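Local coordinates for protein 4-oxalocrotonate decarboxylase NahK (Pseudomonas putida, PDB 5D2K) that catalyses the metal-assisted decarboxylation of 2-oxohex-3-enedioate to 2-oxopent-4-enoate and carbon dioxide in the breakdown of naphthalene, at residues W52-R57 with Y88-D93. The protein carries 1 engineered substitution. Residues are numbered along the deposited sequence; the frame is centred on the assembly and turned at random.
Sequences WEIRRR and YGFLAD. With EDO (1,2-ethanediol), chain E; EDO (1,2-ethanediol), chain H.
Helix 44-60 packs against strand 87-92, at the edge of the curled sheet that carries the active site, and Trp52, Ile54 and Arg55 meet Tyr88 and Phe90. The segments run almost parallel, 9° apart, with axes 9.3 Å from each other. Trp52 NE1 gives its hydrogen to Tyr88 OH over 2.9 Å, and the hydroxyl lies in the indole plane at the ring edge. The pyrrole ring of Trp52 and the Tyr88 ring meet only at their borders, planes at 79°. Tyr88 OH in turn donates to O1 of a 1,2-ethanediol (chain H), 2.8 Å away. A phenylalanine in place of Tyr88 would probably leave the indole N-H without its acceptor and the Trp52 ring less firmly held. Phe90, its CG set between backbone N and carbonyl carbon (chi1 68°), lays its ring against Arg55 and Ile54. Arg55 CB sits over one face, 3.9 Å from the Phe90 ring centroid, as a CH-pi contact, while Ile54 CG2 reaches the ring edge at Phe90 CZ, 4.0 Å away. From there the Arg55 chain runs extended; NE pairs with Glu59, and NH1 and NH2 each bond one oxygen of another ethanediol (chain E), both diols probably from the crystallisation liquor. Tyr88 also stacks on Tyr48, and a backbone hydrogen bond joins Gly89 to Lys69, a 2-oxoglutarate-binding residue. Such helix-on-sheet packing, with two strand aromatics meeting the helix, joins the N-terminal helices to the FAH-type fold.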
ATOM      1  N   TRP A  52       6.645   2.841  12.168  1.00  9.85           N
ATOM      2  CA  TRP A  52       7.843   3.605  11.856  1.00 10.00           C
ATOM      3  C   TRP A  52       9.090   2.971  12.485  1.00  8.58           C
ATOM      4  O   TRP A  52      10.199   3.141  11.979  1.00 10.72           O
ATOM      5  CB  TRP A  52       7.697   5.069  12.300  1.00 10.45           C
ATOM      6  CG  TRP A  52       6.856   5.915  11.372  1.00  9.26           C
ATOM      7  CD1 TRP A  52       5.501   6.020  11.374  1.00 10.22           C
ATOM      8  CD2 TRP A  52       7.327   6.783  10.323  1.00 10.94           C
ATOM      9  NE1 TRP A  52       5.088   6.899  10.394  1.00 12.33           N
ATOM     10  CE2 TRP A  52       6.191   7.376   9.732  1.00 11.40           C
ATOM     11  CE3 TRP A  52       8.596   7.107   9.823  1.00 11.37           C
ATOM     12  CZ2 TRP A  52       6.282   8.283   8.668  1.00 12.25           C
ATOM     13  CZ3 TRP A  52       8.689   8.012   8.766  1.00 13.00           C
ATOM     14  CH2 TRP A  52       7.535   8.583   8.199  1.00 11.31           C
ATOM     15  N   GLU A  53       8.914   2.216  13.569  1.00 10.70           N
ATOM     16  CA  GLU A  53      10.042   1.484  14.130  1.00 11.85           C
ATOM     17  C   GLU A  53      10.416   0.311  13.224  1.00 10.51           C
ATOM     18  O   GLU A  53      11.594   0.013  13.066  1.00  9.73           O
ATOM     19  CB  GLU A  53       9.740   1.009  15.555  1.00 10.01           C
ATOM     20  CG  GLU A  53      10.779   0.072  16.169  1.00  9.81           C
ATOM     21  CD  GLU A  53      12.197   0.612  16.266  1.00 13.18           C
ATOM     22  OE1 GLU A  53      12.432   1.839  16.127  1.00 13.63           O
ATOM     23  OE2 GLU A  53      13.098  -0.230  16.506  1.00 12.71           O
ATOM     24  N   ILE A  54       9.431  -0.341  12.613  1.00 10.52           N
ATOM     25  CA  ILE A  54       9.742  -1.387  11.639  1.00  9.94           C
ATOM     26  C   ILE A  54      10.498  -0.772  10.463  1.00  9.70           C
ATOM     27  O   ILE A  54      11.497  -1.332   9.995  1.00  9.04           O
ATOM     28  CB  ILE A  54       8.470  -2.107  11.147  1.00  9.55           C
ATOM     29  CG1 ILE A  54       7.808  -2.865  12.313  1.00  8.96           C
ATOM     30  CG2 ILE A  54       8.805  -3.079  10.036  1.00  9.25           C
ATOM     31  CD1 ILE A  54       6.502  -3.562  11.929  1.00 11.17           C
ATOM     32  N   ARG A  55      10.034   0.387   9.992  1.00  7.96           N
ATOM     33  CA  ARG A  55      10.776   1.110   8.955  1.00  8.63           C
ATOM     34  C   ARG A  55      12.236   1.353   9.364  1.00  8.81           C
ATOM     35  O   ARG A  55      13.149   1.139   8.557  1.00  9.73           O
ATOM     36  CB  ARG A  55      10.095   2.449   8.619  1.00  7.98           C
ATOM     37  CG  ARG A  55      10.796   3.203   7.494  1.00 11.07           C
ATOM     38  CD  ARG A  55      10.141   4.543   7.180  1.00 13.86           C
ATOM     39  NE  ARG A  55      11.005   5.327   6.293  1.00 14.74           N
ATOM     40  CZ  ARG A  55      10.558   6.224   5.418  1.00 18.13           C
ATOM     41  NH1 ARG A  55       9.261   6.462   5.313  1.00 15.53           N
ATOM     42  NH2 ARG A  55      11.419   6.881   4.649  1.00 19.70           N
ATOM     43  N   ARG A  56      12.452   1.784  10.613  1.00  9.50           N
ATOM     44  CA  ARG A  56      13.798   2.023  11.109  1.00 10.27           C
ATOM     45  C   ARG A  56      14.643   0.736  11.124  1.00 11.57           C
ATOM     46  O   ARG A  56      15.814   0.755  10.741  1.00 11.00           O
ATOM     47  CB  ARG A  56      13.765   2.642  12.513  1.00 11.44           C
ATOM     48  CG  ARG A  56      15.132   3.176  12.947  1.00 15.21           C
ATOM     49  CD  ARG A  56      15.282   3.195  14.472  1.00 15.70           C
ATOM     50  NE  ARG A  56      15.127   1.855  15.032  1.00 15.47           N
ATOM     51  CZ  ARG A  56      16.069   0.915  15.014  1.00 16.36           C
ATOM     52  NH1 ARG A  56      17.257   1.159  14.468  1.00 18.00           N
ATOM     53  NH2 ARG A  56      15.819  -0.277  15.533  1.00 18.12           N
ATOM     54  N   ARG A  57      14.046  -0.374  11.546  1.00  9.43           N
ATOM     55  CA  ARG A  57      14.752  -1.652  11.534  1.00 10.21           C
ATOM     56  C   ARG A  57      15.231  -1.988  10.119  1.00 12.18           C
ATOM     57  O   ARG A  57      16.361  -2.442   9.919  1.00 12.40           O
ATOM     58  CB  ARG A  57      13.852  -2.771  12.071  1.00 12.43           C
ATOM     59  CG  ARG A  57      13.502  -2.629  13.559  1.00 11.67           C
ATOM     60  CD  ARG A  57      12.511  -3.719  14.011  1.00 11.99           C
ATOM     61  NE  ARG A  57      13.064  -5.070  13.923  1.00 11.95           N
ATOM     62  CZ  ARG A  57      13.861  -5.616  14.843  1.00 12.01           C
ATOM     63  NH1 ARG A  57      14.194  -4.937  15.939  1.00 14.27           N
ATOM     64  NH2 ARG A  57      14.322  -6.849  14.672  1.00 14.34           N
ATOM     65  N   TYR A  88      -1.800   4.563   5.950  1.00 10.49           N
ATOM     66  CA  TYR A  88      -0.650   4.501   5.068  1.00  9.59           C
ATOM     67  C   TYR A  88       0.375   3.498   5.611  1.00 10.08           C
ATOM     68  O   TYR A  88       0.297   3.081   6.765  1.00 11.31           O
ATOM     69  CB  TYR A  88      -0.008   5.885   4.870  1.00 11.84           C
ATOM     70  CG  TYR A  88       0.696   6.473   6.086  1.00  9.59           C
ATOM     71  CD1 TYR A  88       1.987   6.084   6.433  1.00  9.00           C
ATOM     72  CD2 TYR A  88       0.061   7.428   6.880  1.00 12.80           C
ATOM     73  CE1 TYR A  88       2.624   6.634   7.541  1.00 11.32           C
ATOM     74  CE2 TYR A  88       0.685   7.986   7.977  1.00 12.70           C
ATOM     75  CZ  TYR A  88       1.965   7.582   8.312  1.00 11.23           C
ATOM     76  OH  TYR A  88       2.591   8.129   9.417  1.00 12.21           O
ATOM     77  N   GLY A  89       1.311   3.115   4.752  1.00 10.93           N
ATOM     78  CA  GLY A  89       2.458   2.311   5.142  1.00  9.84           C
ATOM     79  C   GLY A  89       3.607   2.628   4.204  1.00 11.72           C
ATOM     80  O   GLY A  89       3.465   3.457   3.299  1.00 11.15           O
ATOM     81  N   PHE A  90       4.754   1.990   4.417  1.00  9.63           N
ATOM     82  CA  PHE A  90       5.930   2.254   3.588  1.00  8.99           C
ATOM     83  C   PHE A  90       6.281   1.067   2.693  1.00 10.97           C
ATOM     84  O   PHE A  90       5.849  -0.064   2.944  1.00  9.67           O
ATOM     85  CB  PHE A  90       7.139   2.609   4.470  1.00 10.08           C
ATOM     86  CG  PHE A  90       7.641   1.452   5.297  1.00 11.00           C
ATOM     87  CD1 PHE A  90       8.553   0.544   4.770  1.00 13.05           C
ATOM     88  CD2 PHE A  90       7.174   1.253   6.587  1.00 11.21           C
ATOM     89  CE1 PHE A  90       8.997  -0.539   5.522  1.00 11.72           C
ATOM     90  CE2 PHE A  90       7.610   0.186   7.343  1.00 10.65           C
ATOM     91  CZ  PHE A  90       8.524  -0.719   6.809  1.00 11.48           C
ATOM     92  N   LEU A  91       7.080   1.335   1.661  1.00  9.35           N
ATOM     93  CA  LEU A  91       7.525   0.308   0.716  1.00  9.45           C
ATOM     94  C   LEU A  91       9.047   0.160   0.751  1.00 10.29           C
ATOM     95  O   LEU A  91       9.785   1.126   0.501  1.00 10.63           O
ATOM     96  CB  LEU A  91       7.060   0.659  -0.705  1.00  9.14           C
ATOM     97  CG  LEU A  91       5.557   0.891  -0.859  1.00  9.18           C
ATOM     98  CD1 LEU A  91       5.263   1.434  -2.254  1.00 14.05           C
ATOM     99  CD2 LEU A  91       4.785  -0.402  -0.634  1.00  9.87           C
ATOM    100  N   ALA A  92       9.524  -1.037   1.083  1.00  8.16           N
ATOM    101  CA  ALA A  92      10.958  -1.320   1.057  1.00  9.05           C
ATOM    102  C   ALA A  92      11.410  -1.776  -0.327  1.00 10.36           C
ATOM    103  O   ALA A  92      10.610  -2.328  -1.110  1.00 10.28           O
ATOM    104  CB  ALA A  92      11.308  -2.373   2.100  1.00 10.21           C
ATOM    105  N   ASP A  93      12.691  -1.580  -0.633  1.00  9.76           N
ATOM    106  CA  ASP A  93      13.152  -1.869  -1.987  1.00 10.43           C
ATOM    107  C   ASP A  93      12.930  -3.329  -2.416  1.00 10.82           C
ATOM    108  O   ASP A  93      12.532  -3.568  -3.558  1.00  9.84           O
ATOM    109  CB  ASP A  93      14.630  -1.449  -2.187  1.00 12.77           C
ATOM    110  CG  ASP A  93      15.591  -1.936  -1.101  1.00 11.46           C
ATOM    111  OD1 ASP A  93      15.298  -2.856  -0.305  1.00 10.83           O
ATOM    112  OD2 ASP A  93      16.714  -1.377  -1.100  1.00 11.64           O
TER
HETATM  113  C1  EDO E 303       9.665   8.270   1.656  1.00 28.05           C
HETATM  114  O1  EDO E 303      11.008   8.218   2.150  1.00 33.51           O
HETATM  115  C2  EDO E 303       8.870   9.250   2.503  1.00 28.55           C
HETATM  116  O2  EDO E 303       8.605   8.689   3.794  1.00 25.77           O
HETATM  117  C1  EDO H 306      -0.220   9.349  11.645  1.00 21.14           C
HETATM  118  O1  EDO H 306       0.790   9.853  10.744  1.00 14.17           O
HETATM  119  C2  EDO H 306      -1.610   9.426  11.015  1.00 26.54           C
HETATM  120  O2  EDO H 306      -2.616   9.328  12.040  1.00 28.79           O